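Local coordinates for protein hydrolase (Rhizobium meliloti, PDB 5HOE) that is an octameric carbohydrate acetylesterase of the SGNH (GDSL-like) hydrolase family that probably removes acetyl groups from sugar esters, at residues 49-54 with 214-219; 100-105 with 149-154; 28-33 with 204-209. One frame throughout, in Å; residues are numbered along the deposited sequence.

Interaction 1: 49-54 with 214-219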
ATOM      1  N   THR A  49     -18.795 -10.315  32.127  1.00 18.37           N
ATOM      2  CA  THR A  49     -19.531 -11.159  31.195  1.00 18.11           C
ATOM      3  C   THR A  49     -20.163 -12.353  31.911  1.00 18.64           C
ATOM      4  O   THR A  49     -21.344 -12.671  31.698  1.00 20.08           O
ATOM      5  CB  THR A  49     -18.557 -11.628  30.124  1.00 18.38           C
ATOM      6  OG1 THR A  49     -17.394 -12.146  30.783  1.00 19.62           O
ATOM      7  CG2 THR A  49     -18.156 -10.464  29.179  1.00 19.98           C
ATOM      8  N   GLY A  50     -19.395 -13.029  32.776  1.00 18.47           N
ATOM      9  CA  GLY A  50     -19.922 -14.197  33.472  1.00 19.89           C
ATOM     10  C   GLY A  50     -20.958 -13.835  34.517  1.00 18.59           C
ATOM     11  O   GLY A  50     -21.927 -14.580  34.737  1.00 20.13           O
ATOM     12  N   ALA A  51     -20.763 -12.702  35.185  1.00 19.78           N
ATOM     13  CA  ALA A  51     -21.754 -12.183  36.120  1.00 20.14           C
ATOM     14  C   ALA A  51     -23.038 -11.765  35.409  1.00 19.27           C
ATOM     15  O   ALA A  51     -24.139 -11.981  35.932  1.00 21.51           O
ATOM     16  CB  ALA A  51     -21.156 -11.005  36.893  1.00 20.29           C
ATOM     17  N   MET A  52     -22.922 -11.145  34.232  1.00 19.39           N
ATOM     18  CA  MET A  52     -24.110 -10.813  33.445  1.00 19.78           C
ATOM     19  C   MET A  52     -24.833 -12.079  33.013  1.00 19.70           C
ATOM     20  O   MET A  52     -26.070 -12.172  33.120  1.00 20.84           O
ATOM     21  CB  MET A  52     -23.705  -9.991  32.218  1.00 17.88           C
ATOM     22  CG  MET A  52     -24.889  -9.524  31.385  1.00 18.51           C
ATOM     23  SD  MET A  52     -24.487  -8.956  29.729  1.00 18.18           S
ATOM     24  CE  MET A  52     -23.809 -10.426  28.969  1.00 19.64           C
ATOM     25  N   ALA A  53     -24.074 -13.092  32.570  1.00 21.07           N
ATOM     26  CA  ALA A  53     -24.689 -14.350  32.139  1.00 22.19           C
ATOM     27  C   ALA A  53     -25.434 -15.032  33.283  1.00 22.67           C
ATOM     28  O   ALA A  53     -26.517 -15.602  33.081  1.00 24.15           O
ATOM     29  CB  ALA A  53     -23.622 -15.280  31.566  1.00 24.64           C
ATOM     30  N   ALA A  54     -24.866 -14.999  34.491  1.00 23.06           N
ATOM     31  CA  ALA A  54     -25.528 -15.614  35.633  1.00 25.63           C
ATOM     32  C   ALA A  54     -26.870 -14.943  35.918  1.00 27.18           C
ATOM     33  O   ALA A  54     -27.875 -15.620  36.171  1.00 28.14           O
ATOM     34  CB  ALA A  54     -24.618 -15.530  36.857  1.00 26.67           C
ATOM     35  N   THR A 214     -16.413  -5.309  41.591  1.00 18.17           N
ATOM     36  CA  THR A 214     -16.872  -4.299  40.642  1.00 19.02           C
ATOM     37  C   THR A 214     -17.269  -4.927  39.303  1.00 17.93           C
ATOM     38  O   THR A 214     -18.251  -4.502  38.690  1.00 18.99           O
ATOM     39  CB  THR A 214     -15.798  -3.228  40.472  1.00 19.71           C
ATOM     40  OG1 THR A 214     -15.812  -2.372  41.620  1.00 21.08           O
ATOM     41  CG2 THR A 214     -16.036  -2.372  39.234  1.00 19.92           C
ATOM     42  N   ASN A 215     -16.522  -5.938  38.828  1.00 19.71           N
ATOM     43  CA  ASN A 215     -16.957  -6.675  37.641  1.00 18.82           C
ATOM     44  C   ASN A 215     -18.336  -7.288  37.843  1.00 18.71           C
ATOM     45  O   ASN A 215     -19.158  -7.316  36.918  1.00 17.55           O
ATOM     46  CB  ASN A 215     -15.973  -7.798  37.313  1.00 19.03           C
ATOM     47  CG  ASN A 215     -14.700  -7.303  36.658  1.00 20.15           C
ATOM     48  OD1 ASN A 215     -14.623  -6.191  36.101  1.00 19.74           O
ATOM     49  ND2 ASN A 215     -13.687  -8.148  36.701  1.00 21.44           N
ATOM     50  N   ILE A 216     -18.590  -7.819  39.040  1.00 19.35           N
ATOM     51  CA  ILE A 216     -19.863  -8.472  39.312  1.00 20.66           C
ATOM     52  C   ILE A 216     -20.987  -7.446  39.366  1.00 20.71           C
ATOM     53  O   ILE A 216     -22.053  -7.637  38.763  1.00 20.96           O
ATOM     54  CB  ILE A 216     -19.761  -9.319  40.595  1.00 21.57           C
ATOM     55  CG1 ILE A 216     -18.809 -10.489  40.336  1.00 22.26           C
ATOM     56  CG2 ILE A 216     -21.139  -9.789  41.072  1.00 21.94           C
ATOM     57  CD1 ILE A 216     -18.377 -11.207  41.578  1.00 24.33           C
ATOM     58  N   ARG A 217     -20.764  -6.327  40.066  0.97 19.42           N
ATOM     59  CA  ARG A 217     -21.770  -5.263  40.060  0.97 20.64           C
ATOM     60  C   ARG A 217     -22.042  -4.778  38.642  0.97 18.40           C
ATOM     61  O   ARG A 217     -23.204  -4.581  38.262  0.97 19.46           O
ATOM     62  CB  ARG A 217     -21.351  -4.113  40.984  0.97 24.26           C
ATOM     63  CG  ARG A 217     -22.120  -2.812  40.796  0.97 32.15           C
ATOM     64  CD  ARG A 217     -22.279  -2.059  42.115  0.97 38.09           C
ATOM     65  NE  ARG A 217     -22.345  -0.602  41.952  0.97 42.60           N
ATOM     66  CZ  ARG A 217     -23.438   0.148  42.093  0.97 45.87           C
ATOM     67  NH1 ARG A 217     -24.607  -0.399  42.401  0.97 48.18           N
ATOM     68  NH2 ARG A 217     -23.362   1.466  41.931  0.97 45.66           N
ATOM     69  N   LEU A 218     -20.984  -4.606  37.834  1.00 20.02           N
ATOM     70  CA  LEU A 218     -21.152  -4.135  36.464  1.00 18.73           C
ATOM     71  C   LEU A 218     -21.965  -5.117  35.634  1.00 17.75           C
ATOM     72  O   LEU A 218     -22.855  -4.717  34.877  1.00 18.94           O
ATOM     73  CB  LEU A 218     -19.777  -3.921  35.827  1.00 17.49           C
ATOM     74  CG  LEU A 218     -19.774  -3.457  34.362  1.00 17.59           C
ATOM     75  CD1 LEU A 218     -20.486  -2.147  34.196  1.00 17.69           C
ATOM     76  CD2 LEU A 218     -18.339  -3.389  33.842  1.00 18.78           C
ATOM     77  N   GLY A 219     -21.645  -6.404  35.733  1.00 18.03           N
ATOM     78  CA  GLY A 219     -22.367  -7.402  34.959  1.00 19.24           C
ATOM     79  C   GLY A 219     -23.827  -7.502  35.354  1.00 19.75           C
ATOM     80  O   GLY A 219     -24.700  -7.682  34.504  1.00 19.08           O
TER
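A51 and M52 meet G219 and I216 where helix 48-56 lies against helix 212-229, a worked example of how small residues let two helices come close. The short segments approach to 7.4 Å between axes and run at 44° to each other, with no hydrogen bond joining them. A51 points its methyl straight at the other helix, where CB comes down on the backbone of I216, 3.7 Å from I216 CA. The I216 branch carrying CG1 stands beside its own backbone N and flanks that methyl, with A51 CB and I216 CG1 4.2 Å apart, at the more open margin of the interface. M52 behaves differently. Its CA lies 3.4 Å from G219 O in a CA-H...O contact, and M52 CB is equally near that oxygen. CG still brushes G219 O at 3.6 Å, but the extended chain (chi1 -176°, chi2 -164°) leads the thioether away, to pack among I222, A223 and V226 farther along helix 212-229 and against C21 and I62 of the sheet; the bend at chi3 turns only the terminal CE. G219 has no side chain, and any CB there would collide with M52 N and A51 CB. N215, at the border of the contact, directs its amide ND2 to Q46 O. Such close helix packing on one face of a parallel sheet belongs to the three-layer alpha/beta/alpha fold of SGNH hydrolases.

Interaction 2: 100-105 with 149-154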
ATOM      1  N   LEU A 100     -27.885  -9.299  20.208  1.00 17.01           N
ATOM      2  CA  LEU A 100     -27.357  -8.080  20.806  1.00 17.65           C
ATOM      3  C   LEU A 100     -25.831  -8.131  20.781  1.00 16.59           C
ATOM      4  O   LEU A 100     -25.233  -9.178  21.063  1.00 17.65           O
ATOM      5  CB  LEU A 100     -27.825  -7.959  22.260  1.00 18.13           C
ATOM      6  CG  LEU A 100     -27.293  -6.743  23.028  1.00 17.47           C
ATOM      7  CD1 LEU A 100     -27.790  -5.417  22.427  1.00 18.53           C
ATOM      8  CD2 LEU A 100     -27.686  -6.830  24.502  1.00 18.36           C
ATOM      9  N   VAL A 101     -25.212  -6.992  20.471  1.00 14.09           N
ATOM     10  CA  VAL A 101     -23.777  -6.797  20.604  1.00 13.30           C
ATOM     11  C   VAL A 101     -23.579  -5.702  21.634  1.00 13.61           C
ATOM     12  O   VAL A 101     -24.142  -4.613  21.492  1.00 15.81           O
ATOM     13  CB  VAL A 101     -23.126  -6.415  19.268  1.00 14.17           C
ATOM     14  CG1 VAL A 101     -21.640  -6.218  19.433  1.00 14.42           C
ATOM     15  CG2 VAL A 101     -23.388  -7.490  18.225  1.00 14.49           C
ATOM     16  N   ILE A 102     -22.831  -6.017  22.697  1.00 15.03           N
ATOM     17  CA  ILE A 102     -22.450  -5.057  23.729  1.00 14.87           C
ATOM     18  C   ILE A 102     -21.014  -4.638  23.450  1.00 14.76           C
ATOM     19  O   ILE A 102     -20.130  -5.496  23.334  1.00 16.94           O
ATOM     20  CB  ILE A 102     -22.563  -5.670  25.138  1.00 13.97           C
ATOM     21  CG1 ILE A 102     -23.971  -6.238  25.355  1.00 15.64           C
ATOM     22  CG2 ILE A 102     -22.241  -4.617  26.206  1.00 15.29           C
ATOM     23  CD1 ILE A 102     -24.162  -6.987  26.654  1.00 16.96           C
ATOM     24  N   ILE A 103     -20.775  -3.330  23.335  1.00 13.80           N
ATOM     25  CA  ILE A 103     -19.463  -2.789  22.996  1.00 13.04           C
ATOM     26  C   ILE A 103     -19.011  -1.888  24.128  1.00 13.89           C
ATOM     27  O   ILE A 103     -19.621  -0.838  24.365  1.00 15.17           O
ATOM     28  CB  ILE A 103     -19.485  -1.985  21.688  1.00 14.05           C
ATOM     29  CG1 ILE A 103     -20.178  -2.772  20.568  1.00 16.12           C
ATOM     30  CG2 ILE A 103     -18.058  -1.650  21.298  1.00 14.98           C
ATOM     31  CD1 ILE A 103     -20.299  -2.010  19.250  1.00 18.45           C
ATOM     32  N   MET A 104     -17.929  -2.271  24.812  1.00 14.23           N
ATOM     33  CA  MET A 104     -17.326  -1.426  25.839  1.00 16.02           C
ATOM     34  C   MET A 104     -15.866  -1.200  25.435  1.00 14.33           C
ATOM     35  O   MET A 104     -15.004  -2.045  25.692  1.00 15.41           O
ATOM     36  CB  MET A 104     -17.441  -2.012  27.250  1.00 17.93           C
ATOM     37  CG  MET A 104     -16.949  -0.998  28.311  1.00 19.59           C
ATOM     38  SD  MET A 104     -17.308  -1.356  30.056  1.00 23.27           S
ATOM     39  CE  MET A 104     -16.559  -2.953  30.081  1.00 18.01           C
ATOM     40  N   LEU A 105     -15.602  -0.068  24.781  1.00 13.47           N
ATOM     41  CA  LEU A 105     -14.265   0.283  24.308  1.00 13.14           C
ATOM     42  C   LEU A 105     -14.121   1.791  24.395  1.00 13.49           C
ATOM     43  O   LEU A 105     -15.112   2.522  24.482  1.00 14.59           O
ATOM     44  CB  LEU A 105     -14.084  -0.143  22.843  1.00 14.44           C
ATOM     45  CG  LEU A 105     -13.910  -1.623  22.564  1.00 13.67           C
ATOM     46  CD1 LEU A 105     -13.975  -1.965  21.066  1.00 13.43           C
ATOM     47  CD2 LEU A 105     -12.624  -2.101  23.196  1.00 12.67           C
ATOM     48  N   LEU A 149     -25.778  -2.339  22.228  1.00 15.35           N
ATOM     49  CA  LEU A 149     -25.684  -1.614  23.490  1.00 14.91           C
ATOM     50  C   LEU A 149     -24.286  -1.013  23.571  1.00 14.59           C
ATOM     51  O   LEU A 149     -23.300  -1.745  23.697  1.00 15.24           O
ATOM     52  CB  LEU A 149     -25.969  -2.529  24.672  1.00 15.20           C
ATOM     53  CG  LEU A 149     -25.775  -1.908  26.057  1.00 16.75           C
ATOM     54  CD1 LEU A 149     -26.692  -0.696  26.296  1.00 17.63           C
ATOM     55  CD2 LEU A 149     -25.974  -2.967  27.133  1.00 16.66           C
ATOM     56  N   VAL A 150     -24.209   0.317  23.482  1.00 15.43           N
ATOM     57  CA  VAL A 150     -22.960   1.052  23.662  1.00 15.56           C
ATOM     58  C   VAL A 150     -22.743   1.249  25.158  1.00 14.97           C
ATOM     59  O   VAL A 150     -23.628   1.750  25.859  1.00 16.36           O
ATOM     60  CB  VAL A 150     -23.032   2.413  22.945  1.00 16.49           C
ATOM     61  CG1 VAL A 150     -21.805   3.265  23.254  1.00 16.04           C
ATOM     62  CG2 VAL A 150     -23.183   2.212  21.432  1.00 16.15           C
ATOM     63  N   VAL A 151     -21.569   0.881  25.657  1.00 15.64           N
ATOM     64  CA  VAL A 151     -21.228   1.049  27.069  1.00 15.69           C
ATOM     65  C   VAL A 151     -20.058   2.002  27.168  1.00 14.27           C
ATOM     66  O   VAL A 151     -18.963   1.709  26.665  1.00 16.80           O
ATOM     67  CB  VAL A 151     -20.888  -0.291  27.743  1.00 17.11           C
ATOM     68  CG1 VAL A 151     -20.552  -0.113  29.228  1.00 18.37           C
ATOM     69  CG2 VAL A 151     -22.056  -1.254  27.577  1.00 15.86           C
ATOM     70  N   ALA A 152     -20.272   3.129  27.834  1.00 14.66           N
ATOM     71  CA  ALA A 152     -19.149   3.997  28.126  1.00 15.83           C
ATOM     72  C   ALA A 152     -18.378   3.410  29.303  1.00 15.93           C
ATOM     73  O   ALA A 152     -18.984   3.084  30.338  1.00 16.69           O
ATOM     74  CB  ALA A 152     -19.613   5.417  28.470  1.00 16.01           C
ATOM     75  N   PRO A 153     -17.067   3.222  29.181  1.00 15.68           N
ATOM     76  CA  PRO A 153     -16.291   2.675  30.294  1.00 17.38           C
ATOM     77  C   PRO A 153     -16.209   3.677  31.433  1.00 17.97           C
ATOM     78  O   PRO A 153     -16.421   4.884  31.230  1.00 17.99           O
ATOM     79  CB  PRO A 153     -14.911   2.432  29.662  1.00 17.07           C
ATOM     80  CG  PRO A 153     -14.832   3.485  28.586  1.00 17.18           C
ATOM     81  CD  PRO A 153     -16.222   3.584  28.030  1.00 16.22           C
ATOM     82  N   PRO A 154     -15.916   3.224  32.653  1.00 19.76           N
ATOM     83  CA  PRO A 154     -15.749   4.175  33.753  1.00 19.88           C
ATOM     84  C   PRO A 154     -14.507   5.008  33.537  1.00 19.20           C
ATOM     85  O   PRO A 154     -13.535   4.554  32.901  1.00 20.10           O
ATOM     86  CB  PRO A 154     -15.612   3.265  34.988  1.00 21.59           C
ATOM     87  CG  PRO A 154     -15.024   2.010  34.470  1.00 22.89           C
ATOM     88  CD  PRO A 154     -15.573   1.844  33.047  1.00 21.54           C
TER
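V151 holds its CG1 methyl anti to the backbone N (chi1 -179°), which leaves CG2 beside that N and divides the two methyls between I102 and M104 on the neighbouring strand. M104 also extends its CG away from its N (chi1 -173°) and keeps chi2 extended as well, which lays SD 3.6 Å from V151 CG1; the bend at chi3 turns only CE. The other methyl, V151 CG2, meets I102 CG2 at the same separation of 3.6 Å. These residues belong to adjacent parallel strands of the central sheet of the SGNH fold, 100-104 and 147-152, joined through helix 118-133 as a beta-alpha-beta crossover. I103 illustrates the parallel ladder well: its N donates to L149 O at 3.0 Å, and its O accepts from V151 N at 2.9 Å, so one residue binds both neighbours of V150. A third bond, from L149 N to V101 O, also spans 2.9 Å, and V101 continues the ladder to K147. I102, M104, L149 and V151 share one face, where I222 and V226 of helix 212-229 cover I102. I103 and V150 take the other face, beneath M125 and V129 of helix 118-133. Beyond the ladder, P153 packs its CB 4.2 Å from M104 CG. At the opposite end of the contact, L100 swings its CD1 methyl beside the bond from L149 N to V101 O, to within 3.7 Å of L149 N.

Interaction 3: 28-33 with 204-209. With PO4 (phosphate ion), chain E.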
ATOM      1  N   TRP A  28     -11.918  -8.776  28.791  1.00 15.83           N
ATOM      2  CA  TRP A  28     -11.060  -9.957  28.942  1.00 16.54           C
ATOM      3  C   TRP A  28     -10.925 -10.359  30.412  1.00 17.86           C
ATOM      4  O   TRP A  28     -10.978 -11.548  30.753  1.00 17.91           O
ATOM      5  CB  TRP A  28      -9.673  -9.682  28.342  1.00 16.03           C
ATOM      6  CG  TRP A  28      -8.745 -10.881  28.400  1.00 13.81           C
ATOM      7  CD1 TRP A  28      -8.798 -11.991  27.606  1.00 15.50           C
ATOM      8  CD2 TRP A  28      -7.639 -11.084  29.297  1.00 13.81           C
ATOM      9  NE1 TRP A  28      -7.802 -12.870  27.948  1.00 14.86           N
ATOM     10  CE2 TRP A  28      -7.086 -12.350  28.994  1.00 14.54           C
ATOM     11  CE3 TRP A  28      -7.075 -10.331  30.345  1.00 16.34           C
ATOM     12  CZ2 TRP A  28      -5.991 -12.872  29.676  1.00 17.48           C
ATOM     13  CZ3 TRP A  28      -5.988 -10.865  31.029  1.00 17.52           C
ATOM     14  CH2 TRP A  28      -5.462 -12.128  30.692  1.00 17.51           C
ATOM     15  N   GLY A  29     -10.755  -9.376  31.298  1.00 17.46           N
ATOM     16  CA  GLY A  29     -10.696  -9.646  32.727  1.00 18.13           C
ATOM     17  C   GLY A  29      -9.296  -9.562  33.295  1.00 16.17           C
ATOM     18  O   GLY A  29      -8.841 -10.475  33.996  1.00 17.13           O
ATOM     19  N   TRP A  30      -8.620  -8.450  33.024  1.00 17.90           N
ATOM     20  CA  TRP A  30      -7.277  -8.191  33.535  1.00 18.02           C
ATOM     21  C   TRP A  30      -7.323  -7.954  35.046  1.00 16.77           C
ATOM     22  O   TRP A  30      -7.948  -6.999  35.516  1.00 17.56           O
ATOM     23  CB  TRP A  30      -6.727  -6.952  32.831  1.00 17.22           C
ATOM     24  CG  TRP A  30      -5.345  -6.507  33.229  1.00 16.26           C
ATOM     25  CD1 TRP A  30      -4.971  -5.960  34.406  1.00 16.96           C
ATOM     26  CD2 TRP A  30      -4.176  -6.532  32.406  1.00 16.74           C
ATOM     27  NE1 TRP A  30      -3.627  -5.661  34.387  1.00 17.59           N
ATOM     28  CE2 TRP A  30      -3.115  -6.011  33.168  1.00 16.98           C
ATOM     29  CE3 TRP A  30      -3.921  -6.974  31.102  1.00 18.36           C
ATOM     30  CZ2 TRP A  30      -1.815  -5.909  32.669  1.00 18.06           C
ATOM     31  CZ3 TRP A  30      -2.635  -6.889  30.613  1.00 19.13           C
ATOM     32  CH2 TRP A  30      -1.596  -6.356  31.394  1.00 19.64           C
ATOM     33  N   ILE A  31      -6.579  -8.748  35.795  1.00 16.77           N
ATOM     34  CA  ILE A  31      -6.531  -8.574  37.248  1.00 17.59           C
ATOM     35  C   ILE A  31      -5.519  -7.489  37.581  1.00 17.77           C
ATOM     36  O   ILE A  31      -4.334  -7.642  37.270  1.00 16.89           O
ATOM     37  CB  ILE A  31      -6.129  -9.879  37.961  1.00 19.33           C
ATOM     38  CG1 ILE A  31      -7.116 -10.999  37.641  1.00 19.08           C
ATOM     39  CG2 ILE A  31      -6.075  -9.640  39.487  1.00 20.65           C
ATOM     40  CD1 ILE A  31      -6.669 -12.372  38.175  1.00 20.21           C
ATOM     41  N   PRO A  32      -5.907  -6.396  38.222  1.00 17.66           N
ATOM     42  CA  PRO A  32      -4.907  -5.376  38.550  1.00 17.49           C
ATOM     43  C   PRO A  32      -3.911  -5.899  39.571  1.00 18.28           C
ATOM     44  O   PRO A  32      -4.287  -6.575  40.529  1.00 22.17           O
ATOM     45  CB  PRO A  32      -5.741  -4.213  39.103  1.00 20.10           C
ATOM     46  CG  PRO A  32      -7.038  -4.804  39.501  1.00 21.10           C
ATOM     47  CD  PRO A  32      -7.262  -6.049  38.705  1.00 17.11           C
ATOM     48  N   VAL A  33      -2.626  -5.578  39.364  1.00 20.59           N
ATOM     49  CA  VAL A  33      -1.568  -6.111  40.227  1.00 24.43           C
ATOM     50  C   VAL A  33      -0.482  -5.067  40.480  1.00 27.23           C
ATOM     51  O   VAL A  33      -0.201  -4.208  39.638  1.00 26.23           O
ATOM     52  CB  VAL A  33      -0.936  -7.424  39.696  1.00 26.67           C
ATOM     53  CG1 VAL A  33      -1.951  -8.572  39.678  1.00 29.33           C
ATOM     54  CG2 VAL A  33      -0.302  -7.219  38.323  1.00 24.11           C
ATOM     55  N   GLY A 204      -9.264  -0.593  40.561  1.00 18.97           N
ATOM     56  CA  GLY A 204      -8.070  -1.413  40.656  1.00 19.54           C
ATOM     57  C   GLY A 204      -6.847  -0.604  41.049  1.00 20.36           C
ATOM     58  O   GLY A 204      -6.757   0.595  40.785  1.00 18.68           O
ATOM     59  N   ILE A 205      -5.878  -1.292  41.673  1.00 21.31           N
ATOM     60  CA  ILE A 205      -4.703  -0.615  42.228  1.00 20.53           C
ATOM     61  C   ILE A 205      -3.911   0.123  41.150  1.00 21.03           C
ATOM     62  O   ILE A 205      -3.220   1.106  41.446  1.00 23.19           O
ATOM     63  CB  ILE A 205      -3.824  -1.593  43.050  1.00 23.02           C
ATOM     64  CG1 ILE A 205      -2.597  -0.878  43.625  1.00 28.06           C
ATOM     65  CG2 ILE A 205      -3.410  -2.793  42.203  1.00 25.38           C
ATOM     66  CD1 ILE A 205      -2.918   0.419  44.366  1.00 30.54           C
ATOM     67  N   ASP A 206      -3.993  -0.325  39.893  1.00 17.13           N
ATOM     68  CA  ASP A 206      -3.245   0.324  38.823  1.00 16.64           C
ATOM     69  C   ASP A 206      -3.917   1.574  38.246  1.00 15.43           C
ATOM     70  O   ASP A 206      -3.278   2.257  37.444  1.00 16.75           O
ATOM     71  CB  ASP A 206      -2.879  -0.670  37.700  1.00 17.48           C
ATOM     72  CG  ASP A 206      -4.091  -1.355  37.069  1.00 17.62           C
ATOM     73  OD1 ASP A 206      -5.250  -0.899  37.261  1.00 17.57           O
ATOM     74  OD2 ASP A 206      -3.876  -2.347  36.327  1.00 16.19           O
ATOM     75  N   GLY A 207      -5.151   1.918  38.658  1.00 16.56           N
ATOM     76  CA  GLY A 207      -5.871   3.058  38.123  1.00 17.47           C
ATOM     77  C   GLY A 207      -6.543   2.830  36.779  1.00 16.42           C
ATOM     78  O   GLY A 207      -7.052   3.797  36.188  1.00 16.60           O
ATOM     79  N   ILE A 208      -6.555   1.584  36.271  1.00 16.53           N
ATOM     80  CA  ILE A 208      -7.055   1.260  34.929  1.00 14.75           C
ATOM     81  C   ILE A 208      -8.075   0.116  34.988  1.00 15.11           C
ATOM     82  O   ILE A 208      -9.142   0.183  34.379  1.00 16.11           O
ATOM     83  CB  ILE A 208      -5.886   0.890  33.988  1.00 15.25           C
ATOM     84  CG1 ILE A 208      -4.934   2.070  33.807  1.00 15.83           C
ATOM     85  CG2 ILE A 208      -6.412   0.445  32.625  1.00 16.41           C
ATOM     86  CD1 ILE A 208      -3.532   1.671  33.433  1.00 18.46           C
ATOM     87  N   HIS A 209      -7.757  -0.944  35.722  1.00 14.63           N
ATOM     88  CA  HIS A 209      -8.570  -2.144  35.719  1.00 17.11           C
ATOM     89  C   HIS A 209      -9.441  -2.220  36.973  1.00 17.05           C
ATOM     90  O   HIS A 209      -9.435  -1.318  37.820  1.00 17.44           O
ATOM     91  CB  HIS A 209      -7.671  -3.361  35.497  1.00 17.77           C
ATOM     92  CG  HIS A 209      -6.808  -3.246  34.276  1.00 16.63           C
ATOM     93  ND1 HIS A 209      -5.464  -2.945  34.336  1.00 15.32           N
ATOM     94  CD2 HIS A 209      -7.107  -3.360  32.962  1.00 15.66           C
ATOM     95  CE1 HIS A 209      -4.971  -2.899  33.106  1.00 15.90           C
ATOM     96  NE2 HIS A 209      -5.952  -3.121  32.256  1.00 16.45           N
TER
HETATM   97  P   PO4 E 301      -6.100  -2.244  28.743  1.00 30.84           P
HETATM   98  O1  PO4 E 301      -7.097  -2.743  27.736  1.00 20.59           O
HETATM   99  O2  PO4 E 301      -6.696  -1.089  29.503  1.00 63.45           O
HETATM  100  O3  PO4 E 301      -5.504  -3.264  29.681  1.00 23.18           O
HETATM  101  O4  PO4 E 301      -4.834  -1.823  28.071  1.00 26.60           O
HETATM  102  O   HOH W   1      -2.187  -4.438  36.627  1.00 18.37           O
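OD2 of D206 is gripped by two donors: H209 ND1 gives it a bond of 2.6 Å with a nearly straight N-H...O angle of 167°, and a water that also accepts from W30 NE1 and V33 N gives it a second. The pairing of H209 with D206, and the nearness of S25, are consistent with the Ser-His-Asp triad of SGNH hydrolases. The carboxylate is folded back over its own turn, CG lying between the backbone N and the carbonyl carbon (chi1 58°), and this brings OD1 to the peptides that follow. OD1 accepts from H209 N at 2.9 Å, and from I208 N above the carboxylate plane, closing an Asx turn. H209 is thus held by D206 at both backbone and ring. W30 stacks face to face on the imidazole, its five-membered ring 3.5 Å from the H209 ring between centroids, with the planes at 18°. On the opposite face of H209, I208 CG2 sits over the ring centre. Without the carboxylate, as with an alanine here, H209 ND1 and the bridging water would probably lose their shared acceptor, and the imidazole would be freer to turn between W30 and I208. At the far edge of the ring, H209 NE2 donates to phosphate O3 at 2.6 Å; that ion, probably from the crystallisation liquor, is also bound by S25 N, A69 N and N108 ND2, consistent with the oxyanion hole of SGNH hydrolases. From segment 28-33, P32 CB lies against the carboxylate of D206, 3.8 Å from both OD1 and OD2.

Overall arrangement
Interactions 1 and 2 are both buried and largely apolar, and they touch: M52 SD lies 3.7 Å from I102 CD1, and L218 CD2 packs on M104 CE, so that the helix pair rests on the sheet face it covers. Interaction 2 adds a ladder of backbone hydrogen bonds to its apolar packing, whereas interaction 1 has none between its segments. Interaction 3, partly buried, joins two loops at the probable active site, and there a carboxylate, an imidazole, an indole and a water do the work. Its centre lies about 18 Å from that of interaction 2, yet its segment 204-209 lies just before helix 212-229, which interaction 1 packs.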